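Local coordinates for protein transcriptional regulator, TetR family (Agrobacterium tumefaciens, PDB 3C2B) that probably binds DNA through an N-terminal helix-turn-helix domain and regulates transcription, its C-terminal helical domain pairing two subunits, at residues A80-L89 / G145-L156; Y165-V173 / A197-Y205. One frame throughout, in Å; residues are numbered along the deposited sequence.

Contact 1: A80-L89 / G145-L156; sequences AGDRVSAPQL and GLIEAGRRSGYL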
ATOM      1  N   ALA A  80     -11.060  18.059  16.066  1.00 69.94           N
ATOM      2  CA  ALA A  80     -12.443  17.612  15.902  1.00 69.73           C
ATOM      3  C   ALA A  80     -13.284  18.029  17.104  1.00 69.60           C
ATOM      4  O   ALA A  80     -12.923  17.744  18.250  1.00 69.57           O
ATOM      5  CB  ALA A  80     -12.497  16.107  15.704  1.00 69.72           C
ATOM      6  N   GLY A  81     -14.394  18.714  16.829  1.00 69.41           N
ATOM      7  CA  GLY A  81     -15.246  19.270  17.883  1.00 69.11           C
ATOM      8  C   GLY A  81     -15.857  18.181  18.738  1.00 68.62           C
ATOM      9  O   GLY A  81     -16.197  17.116  18.231  1.00 68.95           O
ATOM     10  N   ASP A  82     -15.989  18.452  20.034  1.00 68.04           N
ATOM     11  CA  ASP A  82     -16.540  17.491  20.991  1.00 67.02           C
ATOM     12  C   ASP A  82     -17.751  16.751  20.417  1.00 65.70           C
ATOM     13  O   ASP A  82     -17.796  15.522  20.446  1.00 65.64           O
ATOM     14  CB  ASP A  82     -16.884  18.189  22.310  1.00 67.53           C
ATOM     15  CG  ASP A  82     -16.711  17.279  23.530  1.00 69.02           C
ATOM     16  OD1 ASP A  82     -15.632  17.336  24.176  1.00 68.97           O
ATOM     17  OD2 ASP A  82     -17.663  16.520  23.851  1.00 70.60           O
ATOM     18  N   ARG A  83     -18.711  17.495  19.862  1.00 63.84           N
ATOM     19  CA  ARG A  83     -19.938  16.878  19.354  1.00 61.68           C
ATOM     20  C   ARG A  83     -20.404  17.368  17.975  1.00 59.69           C
ATOM     21  O   ARG A  83     -20.150  18.514  17.588  1.00 59.55           O
ATOM     22  CB  ARG A  83     -21.047  16.975  20.392  1.00 61.76           C
ATOM     23  CG  ARG A  83     -20.856  16.003  21.560  1.00 63.11           C
ATOM     24  CD  ARG A  83     -22.158  15.731  22.305  1.00 64.71           C
ATOM     25  NE  ARG A  83     -23.226  15.388  21.362  1.00 66.14           N
ATOM     26  CZ  ARG A  83     -24.271  14.607  21.628  1.00 65.61           C
ATOM     27  NH1 ARG A  83     -25.168  14.385  20.676  1.00 65.26           N
ATOM     28  NH2 ARG A  83     -24.415  14.029  22.819  1.00 64.41           N
ATOM     29  N   VAL A  84     -21.076  16.481  17.239  1.00 56.67           N
ATOM     30  CA  VAL A  84     -21.484  16.763  15.857  1.00 54.36           C
ATOM     31  C   VAL A  84     -22.892  16.271  15.571  1.00 53.15           C
ATOM     32  O   VAL A  84     -23.390  15.386  16.255  1.00 52.47           O
ATOM     33  CB  VAL A  84     -20.518  16.094  14.803  1.00 54.08           C
ATOM     34  CG1 VAL A  84     -19.171  16.810  14.736  1.00 53.35           C
ATOM     35  CG2 VAL A  84     -20.331  14.635  15.109  1.00 53.47           C
ATOM     36  N   SER A  85     -23.524  16.852  14.557  1.00 52.28           N
ATOM     37  CA  SER A  85     -24.758  16.315  13.992  1.00 52.25           C
ATOM     38  C   SER A  85     -24.363  15.229  12.999  1.00 52.01           C
ATOM     39  O   SER A  85     -23.188  15.141  12.608  1.00 51.20           O
ATOM     40  CB  SER A  85     -25.501  17.395  13.229  1.00 52.53           C
ATOM     41  OG  SER A  85     -24.685  17.917  12.180  1.00 53.95           O
ATOM     42  N   ALA A  86     -25.343  14.430  12.576  1.00 51.61           N
ATOM     43  CA  ALA A  86     -25.110  13.379  11.615  1.00 51.21           C
ATOM     44  C   ALA A  86     -24.613  13.901  10.246  1.00 51.37           C
ATOM     45  O   ALA A  86     -23.635  13.365   9.716  1.00 51.14           O
ATOM     46  CB  ALA A  86     -26.331  12.456  11.481  1.00 50.80           C
ATOM     47  N   PRO A  87     -25.269  14.947   9.672  1.00 51.70           N
ATOM     48  CA  PRO A  87     -24.736  15.568   8.424  1.00 51.03           C
ATOM     49  C   PRO A  87     -23.308  16.124   8.568  1.00 50.62           C
ATOM     50  O   PRO A  87     -22.515  15.982   7.648  1.00 50.19           O
ATOM     51  CB  PRO A  87     -25.686  16.748   8.161  1.00 51.04           C
ATOM     52  CG  PRO A  87     -26.882  16.527   9.039  1.00 51.03           C
ATOM     53  CD  PRO A  87     -26.514  15.600  10.141  1.00 51.49           C
ATOM     54  N   GLN A  88     -23.012  16.806   9.685  1.00 49.93           N
ATOM     55  CA  GLN A  88     -21.656  17.265   9.978  1.00 48.98           C
ATOM     56  C   GLN A  88     -20.679  16.083  10.017  1.00 47.37           C
ATOM     57  O   GLN A  88     -19.558  16.183   9.506  1.00 47.25           O
ATOM     58  CB  GLN A  88     -21.587  17.903  11.340  1.00 49.17           C
ATOM     59  CG  GLN A  88     -21.576  19.367  11.418  1.00 51.45           C
ATOM     60  CD  GLN A  88     -21.671  19.780  12.879  1.00 55.10           C
ATOM     61  OE1 GLN A  88     -22.715  19.624  13.501  1.00 55.67           O
ATOM     62  NE2 GLN A  88     -20.560  20.246  13.445  1.00 56.83           N
ATOM     63  N   LEU A  89     -21.084  15.004  10.679  1.00 45.01           N
ATOM     64  CA  LEU A  89     -20.240  13.827  10.775  1.00 44.40           C
ATOM     65  C   LEU A  89     -19.936  13.286   9.380  1.00 43.56           C
ATOM     66  O   LEU A  89     -18.774  13.066   9.040  1.00 43.82           O
ATOM     67  CB  LEU A  89     -20.918  12.743  11.599  1.00 43.74           C
ATOM     68  CG  LEU A  89     -20.090  11.672  12.338  1.00 43.38           C
ATOM     69  CD1 LEU A  89     -20.706  10.268  12.224  1.00 41.12           C
ATOM     70  CD2 LEU A  89     -18.601  11.680  12.051  1.00 40.00           C
ATOM     71  N   GLY A 145     -10.068  11.564  16.193  1.00 47.71           N
ATOM     72  CA  GLY A 145     -10.873  12.686  16.712  1.00 47.89           C
ATOM     73  C   GLY A 145     -12.293  12.679  16.156  1.00 47.73           C
ATOM     74  O   GLY A 145     -13.269  12.748  16.891  1.00 47.71           O
ATOM     75  N   LEU A 146     -12.394  12.549  14.848  1.00 47.85           N
ATOM     76  CA  LEU A 146     -13.662  12.399  14.127  1.00 48.28           C
ATOM     77  C   LEU A 146     -14.481  11.159  14.524  1.00 48.49           C
ATOM     78  O   LEU A 146     -15.678  11.234  14.731  1.00 49.07           O
ATOM     79  CB  LEU A 146     -13.326  12.306  12.652  1.00 47.86           C
ATOM     80  CG  LEU A 146     -14.081  13.155  11.662  1.00 49.90           C
ATOM     81  CD1 LEU A 146     -14.420  14.513  12.244  1.00 48.51           C
ATOM     82  CD2 LEU A 146     -13.241  13.279  10.368  1.00 46.94           C
ATOM     83  N   ILE A 147     -13.814  10.015  14.619  1.00 48.12           N
ATOM     84  CA  ILE A 147     -14.435   8.766  14.952  1.00 47.17           C
ATOM     85  C   ILE A 147     -14.924   8.819  16.398  1.00 48.06           C
ATOM     86  O   ILE A 147     -16.025   8.350  16.706  1.00 48.40           O
ATOM     87  CB  ILE A 147     -13.457   7.595  14.677  1.00 46.94           C
ATOM     88  CG1 ILE A 147     -13.186   7.476  13.158  1.00 46.08           C
ATOM     89  CG2 ILE A 147     -14.003   6.263  15.192  1.00 46.59           C
ATOM     90  CD1 ILE A 147     -12.278   6.256  12.777  1.00 45.37           C
ATOM     91  N   GLU A 148     -14.121   9.397  17.282  1.00 48.82           N
ATOM     92  CA  GLU A 148     -14.543   9.625  18.663  1.00 49.64           C
ATOM     93  C   GLU A 148     -15.758  10.569  18.754  1.00 50.15           C
ATOM     94  O   GLU A 148     -16.730  10.259  19.439  1.00 49.80           O
ATOM     95  CB  GLU A 148     -13.344  10.121  19.490  1.00 49.96           C
ATOM     96  CG  GLU A 148     -13.563  10.256  20.979  1.00 53.15           C
ATOM     97  CD  GLU A 148     -14.400   9.140  21.569  1.00 55.21           C
ATOM     98  OE1 GLU A 148     -14.334   7.989  21.098  1.00 58.52           O
ATOM     99  OE2 GLU A 148     -15.111   9.424  22.541  1.00 58.31           O
ATOM    100  N   ALA A 149     -15.707  11.706  18.063  1.00 50.69           N
ATOM    101  CA  ALA A 149     -16.867  12.620  17.973  1.00 52.14           C
ATOM    102  C   ALA A 149     -18.161  11.931  17.477  1.00 53.42           C
ATOM    103  O   ALA A 149     -19.228  12.164  18.054  1.00 53.60           O
ATOM    104  CB  ALA A 149     -16.541  13.818  17.085  1.00 52.41           C
ATOM    105  N   GLY A 150     -18.051  11.095  16.428  1.00 53.50           N
ATOM    106  CA  GLY A 150     -19.143  10.255  15.958  1.00 55.22           C
ATOM    107  C   GLY A 150     -19.694   9.271  16.981  1.00 56.83           C
ATOM    108  O   GLY A 150     -20.920   9.155  17.155  1.00 57.03           O
ATOM    109  N   ARG A 151     -18.803   8.566  17.671  1.00 57.66           N
ATOM    110  CA  ARG A 151     -19.200   7.689  18.790  1.00 58.81           C
ATOM    111  C   ARG A 151     -19.921   8.484  19.904  1.00 59.51           C
ATOM    112  O   ARG A 151     -21.026   8.131  20.290  1.00 59.70           O
ATOM    113  CB  ARG A 151     -17.968   7.009  19.397  1.00 58.07           C
ATOM    114  CG  ARG A 151     -18.274   5.776  20.237  1.00 59.16           C
ATOM    115  CD  ARG A 151     -17.098   5.452  21.152  1.00 59.86           C
ATOM    116  NE  ARG A 151     -16.762   6.621  21.967  1.00 61.67           N
ATOM    117  CZ  ARG A 151     -17.475   7.032  23.021  1.00 62.28           C
ATOM    118  NH1 ARG A 151     -18.564   6.379  23.424  1.00 60.80           N
ATOM    119  NH2 ARG A 151     -17.103   8.119  23.670  1.00 63.90           N
ATOM    120  N   ARG A 152     -19.285   9.546  20.416  1.00 60.05           N
ATOM    121  CA  ARG A 152     -19.876  10.363  21.496  1.00 61.11           C
ATOM    122  C   ARG A 152     -21.300  10.808  21.181  1.00 61.47           C
ATOM    123  O   ARG A 152     -22.141  10.940  22.089  1.00 61.81           O
ATOM    124  CB  ARG A 152     -19.058  11.617  21.739  1.00 61.09           C
ATOM    125  CG  ARG A 152     -17.824  11.405  22.519  1.00 62.08           C
ATOM    126  CD  ARG A 152     -17.350  12.718  23.116  1.00 65.13           C
ATOM    127  NE  ARG A 152     -15.904  12.837  22.979  1.00 67.07           N
ATOM    128  CZ  ARG A 152     -15.298  13.428  21.945  1.00 69.25           C
ATOM    129  NH1 ARG A 152     -16.008  13.990  20.973  1.00 69.36           N
ATOM    130  NH2 ARG A 152     -13.976  13.483  21.890  1.00 69.38           N
ATOM    131  N   SER A 153     -21.560  11.043  19.898  1.00 61.10           N
ATOM    132  CA  SER A 153     -22.777  11.674  19.490  1.00 61.50           C
ATOM    133  C   SER A 153     -23.831  10.648  19.204  1.00 61.62           C
ATOM    134  O   SER A 153     -24.921  10.990  18.770  1.00 62.32           O
ATOM    135  CB  SER A 153     -22.536  12.574  18.285  1.00 62.02           C
ATOM    136  OG  SER A 153     -21.652  13.635  18.623  1.00 62.00           O
ATOM    137  N   GLY A 154     -23.505   9.382  19.469  1.00 61.43           N
ATOM    138  CA  GLY A 154     -24.423   8.274  19.294  1.00 60.68           C
ATOM    139  C   GLY A 154     -24.545   7.776  17.866  1.00 60.65           C
ATOM    140  O   GLY A 154     -25.442   6.960  17.571  1.00 59.58           O
ATOM    141  N   TYR A 155     -23.667   8.248  16.972  1.00 59.92           N
ATOM    142  CA  TYR A 155     -23.790   7.905  15.528  1.00 60.25           C
ATOM    143  C   TYR A 155     -22.951   6.704  15.053  1.00 58.70           C
ATOM    144  O   TYR A 155     -23.237   6.140  14.013  1.00 59.66           O
ATOM    145  CB  TYR A 155     -23.488   9.119  14.636  1.00 61.14           C
ATOM    146  CG  TYR A 155     -24.390  10.310  14.866  1.00 63.29           C
ATOM    147  CD1 TYR A 155     -25.791  10.208  14.732  1.00 63.46           C
ATOM    148  CD2 TYR A 155     -23.841  11.555  15.209  1.00 63.71           C
ATOM    149  CE1 TYR A 155     -26.608  11.312  14.946  1.00 64.84           C
ATOM    150  CE2 TYR A 155     -24.652  12.657  15.413  1.00 64.11           C
ATOM    151  CZ  TYR A 155     -26.026  12.532  15.292  1.00 64.26           C
ATOM    152  OH  TYR A 155     -26.793  13.651  15.505  1.00 63.99           O
ATOM    153  N   LEU A 156     -21.934   6.331  15.824  1.00 57.94           N
ATOM    154  CA  LEU A 156     -21.032   5.209  15.499  1.00 57.72           C
ATOM    155  C   LEU A 156     -20.930   4.232  16.653  1.00 58.26           C
ATOM    156  O   LEU A 156     -20.834   4.633  17.812  1.00 57.05           O
ATOM    157  CB  LEU A 156     -19.610   5.701  15.195  1.00 56.09           C
ATOM    158  CG  LEU A 156     -19.433   6.666  14.040  1.00 53.33           C
ATOM    159  CD1 LEU A 156     -17.952   7.012  13.983  1.00 50.42           C
ATOM    160  CD2 LEU A 156     -19.925   5.999  12.745  1.00 50.31           C
TER
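Leu89 packs on the bare backbone of Gly150, its CG 4.0 Å from Gly150 CA, and its two methyls part there. CD1 runs on to Tyr155 CB and Leu156 CG, while CD2 turns toward the carbonyl of Leu146. CG stands opposite the backbone N (chi1 -155°), which carries both branches over the glycine. Ala86 lays its methyl on one face of the Tyr155 ring, a CH-pi contact with CB 3.9 Å from the ring centroid; the carbonyl oxygen of Ser153 lies over the centre of the other face. Val84 CG2 continues the apolar patch toward Ala149, and Ala80 CB rests on the backbone of Gly145, 3.5 Å from its C atom. The loop leading into helix 86-104 thus runs along the last two turns of helix 137-152, in the C-terminal domain of a TetR-type fold. Both helix ends are capped: Ser85 and Gln88 form a capping box at the start of one, and a Schellman motif with Gly154 at positive phi closes the other. Tyr155 OH is hydrogen-bonded to Glu213 of helix 208-214, whose carboxylate also takes Ala86 N. Ser153 OG accepts an almost straight bond from Val84 N (3.2 Å, 175°) and donates to Ala149 O, 2.9 Å away, so one hydroxyl ties the loop to the helix end. Farther out, the Arg83 guanidinium lies with one face over Ser153 CA and Arg152 O. The Asp82 carboxylate stacks against the Arg152 guanidinium with planes 24° apart, OD2 4.2 Å from NE, a charge attraction without an N-H aimed at the oxygen. The Glu148 carboxylate, held side-on by Arg151, also meets Arg152 by charge alone, its OE2 well out of that guanidinium plane.

Contact 2: Y165-V173 / A197-Y205; sequences YRSFYGLIV and AVVAFLTLY
Phe168 and Phe201 form the dense half of this contact, their centroids 4.5 Å apart and their planes inclined by 33°. Phe168 CG lies over one face of the Phe201 ring, and Phe168 CB comes to 3.6 Å from Phe201 CD1. The first torsion (chi1 -167°) swings the Phe168 ring away from its own backbone N and along Val198, whose CG2 meets its edge; Ile172 CD1 sits over the centre of a face. Close by, Ala197 CB fits against Ile172 CG1 at 3.6 Å, where the small residue lets the backbones draw near. Leu171 is a knob in the hole formed by Ala197, Ala200, Phe201 and Leu204, its CD1 3.8 Å from Ala200 CB. Packing is sparser toward the partly exposed C-terminal end of segment 197-205, where Tyr205 OH and Ser167 OG share a hydrogen bond of 2.8 Å. The segments run roughly antiparallel, 152° between their directions, with axes 9.2 Å apart. Leu171 and Leu204 each meet their own counterparts in the second subunit, so the pair belongs to a helical dimer interface; on the inner side Ile172 packs on helix 86-104 and Phe201 on helix 137-152.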
ATOM      1  N   TYR A 165     -10.959   2.664  12.537  1.00 43.22           N
ATOM      2  CA  TYR A 165     -10.081   3.504  11.672  1.00 41.06           C
ATOM      3  C   TYR A 165      -9.341   2.658  10.638  1.00 41.51           C
ATOM      4  O   TYR A 165      -9.243   3.027   9.448  1.00 40.95           O
ATOM      5  CB  TYR A 165      -9.115   4.379  12.506  1.00 41.86           C
ATOM      6  CG  TYR A 165      -8.135   5.234  11.679  1.00 41.12           C
ATOM      7  CD1 TYR A 165      -8.516   5.768  10.431  1.00 38.62           C
ATOM      8  CD2 TYR A 165      -6.857   5.543  12.161  1.00 39.76           C
ATOM      9  CE1 TYR A 165      -7.652   6.541   9.663  1.00 36.22           C
ATOM     10  CE2 TYR A 165      -5.973   6.367  11.382  1.00 39.02           C
ATOM     11  CZ  TYR A 165      -6.403   6.861  10.147  1.00 37.34           C
ATOM     12  OH  TYR A 165      -5.564   7.619   9.340  1.00 41.75           O
ATOM     13  N   ARG A 166      -8.852   1.499  11.077  1.00 40.53           N
ATOM     14  CA  ARG A 166      -8.250   0.512  10.174  1.00 40.15           C
ATOM     15  C   ARG A 166      -9.130   0.188   8.945  1.00 38.61           C
ATOM     16  O   ARG A 166      -8.634   0.238   7.762  1.00 38.55           O
ATOM     17  CB  ARG A 166      -7.786  -0.773  10.955  1.00 39.24           C
ATOM     18  CG  ARG A 166      -6.939  -1.715  10.090  1.00 40.44           C
ATOM     19  CD  ARG A 166      -6.620  -3.087  10.764  1.00 41.46           C
ATOM     20  NE  ARG A 166      -5.787  -3.918   9.901  1.00 39.43           N
ATOM     21  CZ  ARG A 166      -6.222  -4.598   8.827  1.00 38.70           C
ATOM     22  NH1 ARG A 166      -7.499  -4.588   8.480  1.00 38.31           N
ATOM     23  NH2 ARG A 166      -5.378  -5.284   8.087  1.00 36.48           N
ATOM     24  N   SER A 167     -10.398  -0.137   9.214  1.00 36.29           N
ATOM     25  CA  SER A 167     -11.381  -0.424   8.181  1.00 35.59           C
ATOM     26  C   SER A 167     -11.597   0.791   7.272  1.00 35.61           C
ATOM     27  O   SER A 167     -11.568   0.658   6.067  1.00 36.29           O
ATOM     28  CB  SER A 167     -12.730  -0.808   8.789  1.00 36.63           C
ATOM     29  OG  SER A 167     -12.665  -2.067   9.454  1.00 38.06           O
ATOM     30  N   PHE A 168     -11.795   1.960   7.853  1.00 33.98           N
ATOM     31  CA  PHE A 168     -12.020   3.189   7.099  1.00 34.55           C
ATOM     32  C   PHE A 168     -10.850   3.461   6.189  1.00 34.74           C
ATOM     33  O   PHE A 168     -11.028   3.772   5.002  1.00 35.98           O
ATOM     34  CB  PHE A 168     -12.206   4.354   8.073  1.00 33.17           C
ATOM     35  CG  PHE A 168     -12.750   5.622   7.453  1.00 34.89           C
ATOM     36  CD1 PHE A 168     -13.607   5.592   6.342  1.00 34.91           C
ATOM     37  CD2 PHE A 168     -12.411   6.860   7.994  1.00 35.03           C
ATOM     38  CE1 PHE A 168     -14.133   6.785   5.816  1.00 34.36           C
ATOM     39  CE2 PHE A 168     -12.957   8.050   7.477  1.00 39.08           C
ATOM     40  CZ  PHE A 168     -13.813   8.002   6.376  1.00 34.99           C
ATOM     41  N   TYR A 169      -9.648   3.260   6.702  1.00 34.73           N
ATOM     42  CA  TYR A 169      -8.456   3.587   5.932  1.00 34.47           C
ATOM     43  C   TYR A 169      -8.378   2.650   4.741  1.00 34.59           C
ATOM     44  O   TYR A 169      -8.088   3.086   3.616  1.00 34.95           O
ATOM     45  CB  TYR A 169      -7.224   3.463   6.846  1.00 34.20           C
ATOM     46  CG  TYR A 169      -5.920   3.931   6.233  1.00 35.72           C
ATOM     47  CD1 TYR A 169      -5.290   3.223   5.211  1.00 36.47           C
ATOM     48  CD2 TYR A 169      -5.327   5.093   6.690  1.00 37.45           C
ATOM     49  CE1 TYR A 169      -4.090   3.704   4.661  1.00 39.13           C
ATOM     50  CE2 TYR A 169      -4.117   5.556   6.171  1.00 39.22           C
ATOM     51  CZ  TYR A 169      -3.530   4.888   5.174  1.00 38.43           C
ATOM     52  OH  TYR A 169      -2.354   5.396   4.734  1.00 38.12           O
ATOM     53  N   GLY A 170      -8.595   1.355   4.975  1.00 34.07           N
ATOM     54  CA  GLY A 170      -8.503   0.373   3.871  1.00 34.16           C
ATOM     55  C   GLY A 170      -9.596   0.626   2.831  1.00 34.40           C
ATOM     56  O   GLY A 170      -9.382   0.498   1.612  1.00 34.92           O
ATOM     57  N   LEU A 171     -10.779   0.998   3.305  1.00 33.85           N
ATOM     58  CA  LEU A 171     -11.888   1.372   2.402  1.00 33.86           C
ATOM     59  C   LEU A 171     -11.602   2.608   1.541  1.00 34.01           C
ATOM     60  O   LEU A 171     -11.974   2.647   0.365  1.00 36.06           O
ATOM     61  CB  LEU A 171     -13.216   1.559   3.149  1.00 31.16           C
ATOM     62  CG  LEU A 171     -13.835   0.297   3.804  1.00 32.62           C
ATOM     63  CD1 LEU A 171     -14.995   0.696   4.746  1.00 31.20           C
ATOM     64  CD2 LEU A 171     -14.378  -0.732   2.749  1.00 32.54           C
ATOM     65  N   ILE A 172     -11.003   3.640   2.119  1.00 33.12           N
ATOM     66  CA  ILE A 172     -10.637   4.811   1.330  1.00 32.11           C
ATOM     67  C   ILE A 172      -9.537   4.483   0.287  1.00 32.67           C
ATOM     68  O   ILE A 172      -9.689   4.789  -0.896  1.00 33.75           O
ATOM     69  CB  ILE A 172     -10.160   5.948   2.263  1.00 31.84           C
ATOM     70  CG1 ILE A 172     -11.286   6.338   3.257  1.00 31.74           C
ATOM     71  CG2 ILE A 172      -9.649   7.137   1.438  1.00 29.50           C
ATOM     72  CD1 ILE A 172     -10.725   7.104   4.463  1.00 26.98           C
ATOM     73  N   VAL A 173      -8.464   3.834   0.742  1.00 31.93           N
ATOM     74  CA  VAL A 173      -7.195   3.760   0.028  1.00 33.65           C
ATOM     75  C   VAL A 173      -7.055   2.410  -0.756  1.00 34.26           C
ATOM     76  O   VAL A 173      -6.415   2.366  -1.797  1.00 34.24           O
ATOM     77  CB  VAL A 173      -6.002   3.900   1.030  1.00 33.85           C
ATOM     78  CG1 VAL A 173      -4.619   3.748   0.310  1.00 33.96           C
ATOM     79  CG2 VAL A 173      -6.030   5.269   1.709  1.00 33.08           C
ATOM     80  N   ALA A 197     -16.368   5.504   0.210  1.00 39.48           N
ATOM     81  CA  ALA A 197     -15.746   4.985   1.438  1.00 39.36           C
ATOM     82  C   ALA A 197     -16.553   5.370   2.743  1.00 39.68           C
ATOM     83  O   ALA A 197     -16.631   4.590   3.707  1.00 38.89           O
ATOM     84  CB  ALA A 197     -14.327   5.475   1.498  1.00 38.42           C
ATOM     85  N   VAL A 198     -17.155   6.559   2.730  1.00 39.78           N
ATOM     86  CA  VAL A 198     -18.002   7.036   3.813  1.00 40.27           C
ATOM     87  C   VAL A 198     -19.300   6.253   3.891  1.00 41.11           C
ATOM     88  O   VAL A 198     -19.680   5.869   5.010  1.00 42.01           O
ATOM     89  CB  VAL A 198     -18.209   8.578   3.788  1.00 40.69           C
ATOM     90  CG1 VAL A 198     -19.206   9.041   4.881  1.00 39.98           C
ATOM     91  CG2 VAL A 198     -16.881   9.254   4.056  1.00 38.41           C
ATOM     92  N   VAL A 199     -19.950   5.986   2.742  1.00 40.98           N
ATOM     93  CA  VAL A 199     -21.145   5.103   2.693  1.00 41.83           C
ATOM     94  C   VAL A 199     -20.837   3.709   3.293  1.00 42.42           C
ATOM     95  O   VAL A 199     -21.573   3.216   4.160  1.00 42.66           O
ATOM     96  CB  VAL A 199     -21.757   4.970   1.247  1.00 41.74           C
ATOM     97  CG1 VAL A 199     -22.908   3.983   1.194  1.00 42.06           C
ATOM     98  CG2 VAL A 199     -22.272   6.327   0.760  1.00 41.05           C
ATOM     99  N   ALA A 200     -19.735   3.097   2.854  1.00 41.87           N
ATOM    100  CA  ALA A 200     -19.293   1.800   3.383  1.00 41.78           C
ATOM    101  C   ALA A 200     -18.976   1.853   4.928  1.00 41.85           C
ATOM    102  O   ALA A 200     -19.449   1.022   5.701  1.00 41.35           O
ATOM    103  CB  ALA A 200     -18.077   1.278   2.564  1.00 39.91           C
ATOM    104  N   PHE A 201     -18.171   2.810   5.345  1.00 41.58           N
ATOM    105  CA  PHE A 201     -17.858   3.014   6.771  1.00 42.69           C
ATOM    106  C   PHE A 201     -19.108   3.151   7.660  1.00 43.33           C
ATOM    107  O   PHE A 201     -19.178   2.580   8.753  1.00 44.78           O
ATOM    108  CB  PHE A 201     -16.948   4.237   6.928  1.00 43.31           C
ATOM    109  CG  PHE A 201     -16.483   4.474   8.353  1.00 44.81           C
ATOM    110  CD1 PHE A 201     -15.613   3.592   8.975  1.00 42.97           C
ATOM    111  CD2 PHE A 201     -16.960   5.553   9.086  1.00 44.21           C
ATOM    112  CE1 PHE A 201     -15.192   3.820  10.310  1.00 45.25           C
ATOM    113  CE2 PHE A 201     -16.554   5.760  10.414  1.00 43.65           C
ATOM    114  CZ  PHE A 201     -15.674   4.892  11.016  1.00 42.62           C
ATOM    115  N   LEU A 202     -20.120   3.850   7.165  1.00 43.49           N
ATOM    116  CA  LEU A 202     -21.356   4.093   7.914  1.00 43.82           C
ATOM    117  C   LEU A 202     -22.266   2.864   7.950  1.00 44.95           C
ATOM    118  O   LEU A 202     -22.983   2.634   8.924  1.00 45.29           O
ATOM    119  CB  LEU A 202     -22.075   5.339   7.365  1.00 43.46           C
ATOM    120  CG  LEU A 202     -21.364   6.681   7.666  1.00 43.35           C
ATOM    121  CD1 LEU A 202     -22.181   7.894   7.179  1.00 39.38           C
ATOM    122  CD2 LEU A 202     -21.045   6.871   9.175  1.00 44.09           C
ATOM    123  N   THR A 203     -22.236   2.068   6.883  1.00 45.24           N
ATOM    124  CA  THR A 203     -22.858   0.757   6.887  1.00 45.51           C
ATOM    125  C   THR A 203     -22.250  -0.130   7.974  1.00 46.19           C
ATOM    126  O   THR A 203     -22.965  -0.791   8.710  1.00 46.81           O
ATOM    127  CB  THR A 203     -22.747   0.096   5.512  1.00 45.00           C
ATOM    128  OG1 THR A 203     -23.378   0.948   4.554  1.00 43.03           O
ATOM    129  CG2 THR A 203     -23.441  -1.265   5.508  1.00 45.32           C
ATOM    130  N   LEU A 204     -20.935  -0.109   8.099  1.00 45.93           N
ATOM    131  CA  LEU A 204     -20.242  -0.990   9.045  1.00 45.93           C
ATOM    132  C   LEU A 204     -20.449  -0.560  10.489  1.00 46.03           C
ATOM    133  O   LEU A 204     -20.758  -1.358  11.337  1.00 46.83           O
ATOM    134  CB  LEU A 204     -18.751  -0.984   8.712  1.00 44.97           C
ATOM    135  CG  LEU A 204     -18.016  -2.149   8.050  1.00 47.66           C
ATOM    136  CD1 LEU A 204     -18.894  -3.155   7.344  1.00 46.47           C
ATOM    137  CD2 LEU A 204     -16.880  -1.702   7.176  1.00 45.67           C
ATOM    138  N   TYR A 205     -20.274   0.723  10.763  1.00 46.81           N
ATOM    139  CA  TYR A 205     -20.230   1.235  12.125  1.00 47.54           C
ATOM    140  C   TYR A 205     -21.313   2.264  12.429  1.00 48.31           C
ATOM    141  O   TYR A 205     -21.314   2.819  13.512  1.00 48.98           O
ATOM    142  CB  TYR A 205     -18.866   1.877  12.419  1.00 46.20           C
ATOM    143  CG  TYR A 205     -17.731   0.925  12.194  1.00 45.76           C
ATOM    144  CD1 TYR A 205     -17.445  -0.074  13.112  1.00 46.36           C
ATOM    145  CD2 TYR A 205     -16.978   0.977  11.028  1.00 42.24           C
ATOM    146  CE1 TYR A 205     -16.390  -1.001  12.886  1.00 43.61           C
ATOM    147  CE2 TYR A 205     -15.967   0.059  10.790  1.00 41.14           C
ATOM    148  CZ  TYR A 205     -15.664  -0.916  11.715  1.00 42.27           C
ATOM    149  OH  TYR A 205     -14.617  -1.789  11.486  1.00 44.08           O
TER

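How the contacts relate
Contact 1 and contact 2 lie side by side in the C-terminal helical domain, their centres about 15 Å apart. They follow each other along the chain, contact 1 closing before contact 2 opens, and helix 137-152 leads on to helix 161-173. Leu156 joins them: its CD2 lies 3.6 Å from Tyr205 O, and its CD1 4.0 Å from Phe201 CE2. A second bridge runs from Ile147 CD1 to Tyr165 CB, at 3.7 Å. Contact 2 borders the second subunit, whereas contact 1 is untouched by it. Helix 208-214 lies against both, through Ala86 and Tyr155 in contact 1 and Leu202 of segment 197-205. Neither includes the predicted helix-turn-helix, residues 37-56.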